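Long-range contact in nucleoprotein (Schmallenberg virus, PDB 4JNG), which encapsidates the viral RNA genome, shielding it from nucleases and forming the helical nucleocapsid that serves as template for transcription and replication: residues 35-40 against 120-125. Residues are numbered along the deposited sequence; the frame is centred on the assembly and turned at random.
Sequences LNFGVA and AQIVMP. With nucleotides of chain A.
The Phe37 ring receives the side-chain amide of Gln121 at its edge, with OE1 in the plane of the ring, 3.7 Å from CD2, while CD1 of Ile122 approaches obliquely. Here, in the orthobunyavirus nucleoprotein fold, the start of helix 37-45, N-capped by Asn36, meets the C-terminal end of helix 112-121: Phe37 lies in the first turn of the former, and Gln121 ends the latter, which gives way to an extended loop from Ile122 onward. Ring and amide planes are turned 62° apart, so the two groups meet neither stacked nor coplanar. The closest approach is of Gln121 OE1 to Phe37 CB, 3.4 Å, a van der Waals contact; no hydrogen bond joins the segments. The Gln121 chain runs extended beyond CG (chi2 175°), which carries the amide to Phe37; the turn of the amide about CG-CD leaves NE2 3.8 Å from Gly38 N.

Ile122 makes the apolar half of the contact. Its first torsion (chi1 -60°) sets CG1 anti to the carbonyl carbon, and the extended second torsion carries CD1 on to Phe37 CB, 3.9 Å away, and toward the Ala40 methyl. Outside the two segments, Thr107 of helix 93-110 and Glu117 and Ala118 of helix 112-121 touch Phe37, and Ile104 meets Ile122, so that Phe37 and Ile122 are buried where helices 37-45, 93-110 and the end of 112-121 meet. Arg41 donates to Gln121 O and Trp134 to Ile122 O, tying down the backbone where the helix ends. Farther along, Val123 and Pro125 reach the RNA: Val123 CG1 lies 3.5 Å from O2 of U30 of chain A. At the cap, Asn36 OD1 accepts from Val39 N (3.1 Å), which lies above the carbonyl plane, and more weakly from Gly38 N (2.9 Å).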
ATOM      1  N   LEU B  35      34.240 -19.948   7.195  1.00  5.07           N
ATOM      2  CA  LEU B  35      33.428 -19.242   8.184  1.00  5.00           C
ATOM      3  C   LEU B  35      34.233 -18.818   9.406  1.00  5.00           C
ATOM      4  O   LEU B  35      35.123 -19.528   9.859  1.00  5.11           O
ATOM      5  CB  LEU B  35      32.259 -20.105   8.630  1.00  5.09           C
ATOM      6  CG  LEU B  35      31.255 -20.429   7.535  1.00  5.33           C
ATOM      7  CD1 LEU B  35      30.293 -21.470   8.062  1.00  5.83           C
ATOM      8  CD2 LEU B  35      30.531 -19.175   7.071  1.00  5.14           C
ATOM      9  N   ASN B  36      33.904 -17.639   9.915  1.00  5.00           N
ATOM     10  CA  ASN B  36      34.359 -17.189  11.222  1.00  5.01           C
ATOM     11  C   ASN B  36      33.294 -16.253  11.772  1.00  4.89           C
ATOM     12  O   ASN B  36      32.373 -15.890  11.052  1.00  4.64           O
ATOM     13  CB  ASN B  36      35.718 -16.490  11.134  1.00  5.25           C
ATOM     14  CG  ASN B  36      35.706 -15.295  10.206  1.00  5.67           C
ATOM     15  OD1 ASN B  36      35.125 -14.257  10.515  1.00  5.50           O
ATOM     16  ND2 ASN B  36      36.361 -15.434   9.061  1.00  6.75           N
ATOM     17  N   PHE B  37      33.436 -15.844  13.026  1.00  4.95           N
ATOM     18  CA  PHE B  37      32.428 -15.017  13.680  1.00  4.96           C
ATOM     19  C   PHE B  37      32.281 -13.618  13.085  1.00  5.08           C
ATOM     20  O   PHE B  37      31.233 -12.998  13.236  1.00  5.61           O
ATOM     21  CB  PHE B  37      32.701 -14.913  15.185  1.00  5.06           C
ATOM     22  CG  PHE B  37      32.603 -16.222  15.930  1.00  5.28           C
ATOM     23  CD1 PHE B  37      31.929 -17.314  15.404  1.00  5.58           C
ATOM     24  CD2 PHE B  37      33.164 -16.343  17.192  1.00  5.57           C
ATOM     25  CE1 PHE B  37      31.835 -18.500  16.106  1.00  6.25           C
ATOM     26  CE2 PHE B  37      33.072 -17.531  17.895  1.00  6.19           C
ATOM     27  CZ  PHE B  37      32.407 -18.609  17.355  1.00  6.70           C
ATOM     28  N   GLY B  38      33.322 -13.113  12.428  1.00  5.12           N
ATOM     29  CA  GLY B  38      33.233 -11.829  11.722  1.00  5.00           C
ATOM     30  C   GLY B  38      32.308 -11.939  10.522  1.00  4.96           C
ATOM     31  O   GLY B  38      31.534 -11.025  10.222  1.00  4.79           O
ATOM     32  N   VAL B  39      32.403 -13.062   9.821  1.00  5.00           N
ATOM     33  CA  VAL B  39      31.566 -13.299   8.655  1.00  5.20           C
ATOM     34  C   VAL B  39      30.103 -13.406   9.087  1.00  5.07           C
ATOM     35  O   VAL B  39      29.225 -12.822   8.445  1.00  5.58           O
ATOM     36  CB  VAL B  39      32.006 -14.565   7.890  1.00  5.72           C
ATOM     37  CG1 VAL B  39      31.024 -14.899   6.784  1.00  5.77           C
ATOM     38  CG2 VAL B  39      33.399 -14.367   7.309  1.00  7.26           C
ATOM     39  N   ALA B  40      29.840 -14.126  10.176  1.00  5.04           N
ATOM     40  CA  ALA B  40      28.468 -14.247  10.684  1.00  5.11           C
ATOM     41  C   ALA B  40      27.996 -12.919  11.271  1.00  5.46           C
ATOM     42  O   ALA B  40      26.820 -12.583  11.173  1.00  5.83           O
ATOM     43  CB  ALA B  40      28.355 -15.358  11.715  1.00  4.99           C
ATOM     44  N   ALA B 120      31.076 -11.562  22.091  1.00  7.95           N
ATOM     45  CA  ALA B 120      31.654 -10.227  21.936  1.00  9.08           C
ATOM     46  C   ALA B 120      31.574  -9.681  20.510  1.00  8.95           C
ATOM     47  O   ALA B 120      31.609  -8.468  20.321  1.00  8.67           O
ATOM     48  CB  ALA B 120      33.094 -10.211  22.435  1.00 10.32           C
ATOM     49  N   GLN B 121      31.444 -10.561  19.516  1.00  8.67           N
ATOM     50  CA  GLN B 121      31.403 -10.149  18.106  1.00  8.23           C
ATOM     51  C   GLN B 121      30.007 -10.142  17.467  1.00  7.56           C
ATOM     52  O   GLN B 121      29.693  -9.243  16.688  1.00  7.09           O
ATOM     53  CB  GLN B 121      32.287 -11.064  17.270  1.00  9.03           C
ATOM     54  CG  GLN B 121      33.771 -10.898  17.488  1.00  8.90           C
ATOM     55  CD  GLN B 121      34.534 -11.938  16.710  1.00  8.84           C
ATOM     56  OE1 GLN B 121      34.757 -13.048  17.191  1.00  7.39           O
ATOM     57  NE2 GLN B 121      34.912 -11.599  15.486  1.00  9.88           N
ATOM     58  N   ILE B 122      29.182 -11.136  17.791  1.00  6.71           N
ATOM     59  CA  ILE B 122      27.922 -11.369  17.055  1.00  5.75           C
ATOM     60  C   ILE B 122      26.684 -10.745  17.700  1.00  5.89           C
ATOM     61  O   ILE B 122      26.418 -10.924  18.895  1.00  5.92           O
ATOM     62  CB  ILE B 122      27.698 -12.875  16.818  1.00  5.17           C
ATOM     63  CG1 ILE B 122      28.854 -13.437  15.990  1.00  4.95           C
ATOM     64  CG2 ILE B 122      26.372 -13.135  16.103  1.00  5.09           C
ATOM     65  CD1 ILE B 122      28.935 -14.942  15.998  1.00  4.93           C
ATOM     66  N   VAL B 123      25.914 -10.040  16.871  1.00  6.03           N
ATOM     67  CA  VAL B 123      24.736  -9.313  17.297  1.00  6.17           C
ATOM     68  C   VAL B 123      23.502  -9.881  16.595  1.00  6.29           C
ATOM     69  O   VAL B 123      23.486 -10.019  15.381  1.00  6.48           O
ATOM     70  CB  VAL B 123      24.886  -7.816  16.967  1.00  6.56           C
ATOM     71  CG1 VAL B 123      23.743  -7.027  17.562  1.00  6.68           C
ATOM     72  CG2 VAL B 123      26.210  -7.282  17.509  1.00  7.38           C
ATOM     73  N   MET B 124      22.480 -10.221  17.369  1.00  6.90           N
ATOM     74  CA  MET B 124      21.208 -10.704  16.818  1.00  8.38           C
ATOM     75  C   MET B 124      20.161  -9.621  17.057  1.00  9.50           C
ATOM     76  O   MET B 124      19.513  -9.600  18.105  1.00 10.81           O
ATOM     77  CB  MET B 124      20.797 -12.021  17.484  1.00 10.23           C
ATOM     78  CG  MET B 124      19.639 -12.770  16.821  1.00 13.91           C
ATOM     79  SD  MET B 124      19.957 -13.383  15.147  1.00 19.58           S
ATOM     80  CE  MET B 124      21.534 -14.210  15.369  1.00 16.19           C
ATOM     81  N   PRO B 125      20.007  -8.699  16.093  1.00 10.35           N
ATOM     82  CA  PRO B 125      18.949  -7.707  16.208  1.00 12.01           C
ATOM     83  C   PRO B 125      17.607  -8.341  15.896  1.00 13.12           C
ATOM     84  O   PRO B 125      17.212  -8.423  14.741  1.00 17.12           O
ATOM     85  CB  PRO B 125      19.323  -6.657  15.155  1.00 12.06           C
ATOM     86  CG  PRO B 125      20.568  -7.123  14.502  1.00 11.83           C
ATOM     87  CD  PRO B 125      20.716  -8.572  14.816  1.00 10.30           C
TER
ATOM     88  P     U A  29      11.658  -4.187  13.624  1.00 23.25           P
ATOM     89  OP1   U A  29      11.731  -2.953  14.447  1.00 21.71           O
ATOM     90  OP2   U A  29      11.346  -4.086  12.175  1.00 20.77           O
ATOM     91  O5'   U A  29      13.018  -5.003  13.765  1.00 21.85           O
ATOM     92  C5'   U A  29      13.727  -5.065  15.016  1.00 19.23           C
ATOM     93  C4'   U A  29      15.209  -5.174  14.754  1.00 16.89           C
ATOM     94  O4'   U A  29      15.467  -6.385  13.986  1.00 15.26           O
ATOM     95  C3'   U A  29      15.816  -4.025  13.950  1.00 16.29           C
ATOM     96  O3'   U A  29      17.116  -3.699  14.437  1.00 19.69           O
ATOM     97  C2'   U A  29      15.876  -4.603  12.540  1.00 14.26           C
ATOM     98  O2'   U A  29      16.809  -4.002  11.667  1.00 14.11           O
ATOM     99  C1'   U A  29      16.223  -6.059  12.840  1.00 15.00           C
ATOM    100  N1    U A  29      15.893  -7.008  11.765  1.00 16.94           N
ATOM    101  C2    U A  29      16.789  -8.030  11.508  1.00 18.11           C
ATOM    102  O2    U A  29      17.816  -8.189  12.144  1.00 18.57           O
ATOM    103  N3    U A  29      16.431  -8.866  10.479  1.00 18.55           N
ATOM    104  C4    U A  29      15.300  -8.787   9.695  1.00 17.16           C
ATOM    105  O4    U A  29      15.121  -9.617   8.803  1.00 16.24           O
ATOM    106  C5    U A  29      14.428  -7.700  10.017  1.00 17.05           C
ATOM    107  C6    U A  29      14.744  -6.868  11.016  1.00 16.55           C
ATOM    108  P     U A  30      17.470  -2.210  14.946  1.00 21.63           P
ATOM    109  OP1   U A  30      16.205  -1.455  15.127  1.00 23.04           O
ATOM    110  OP2   U A  30      18.533  -1.671  14.058  1.00 22.83           O
ATOM    111  O5'   U A  30      18.089  -2.465  16.392  1.00 20.61           O
ATOM    112  C5'   U A  30      18.655  -3.745  16.695  1.00 18.85           C
ATOM    113  C4'   U A  30      19.491  -3.723  17.954  1.00 19.92           C
ATOM    114  O4'   U A  30      20.633  -4.604  17.752  1.00 20.20           O
ATOM    115  C3'   U A  30      20.080  -2.384  18.390  1.00 19.64           C
ATOM    116  O3'   U A  30      19.219  -1.699  19.301  1.00 19.47           O
ATOM    117  C2'   U A  30      21.358  -2.816  19.100  1.00 18.32           C
ATOM    118  O2'   U A  30      21.139  -3.259  20.423  1.00 16.94           O
ATOM    119  C1'   U A  30      21.812  -3.981  18.226  1.00 17.91           C
ATOM    120  N1    U A  30      22.624  -3.568  17.071  1.00 15.93           N
ATOM    121  C2    U A  30      23.990  -3.465  17.257  1.00 14.72           C
ATOM    122  O2    U A  30      24.534  -3.713  18.319  1.00 14.79           O
ATOM    123  N3    U A  30      24.695  -3.076  16.147  1.00 14.30           N
ATOM    124  C4    U A  30      24.191  -2.775  14.900  1.00 14.87           C
ATOM    125  O4    U A  30      24.962  -2.434  14.002  1.00 17.69           O
ATOM    126  C5    U A  30      22.770  -2.894  14.790  1.00 15.40           C
ATOM    127  C6    U A  30      22.052  -3.276  15.853  1.00 15.96           C
TER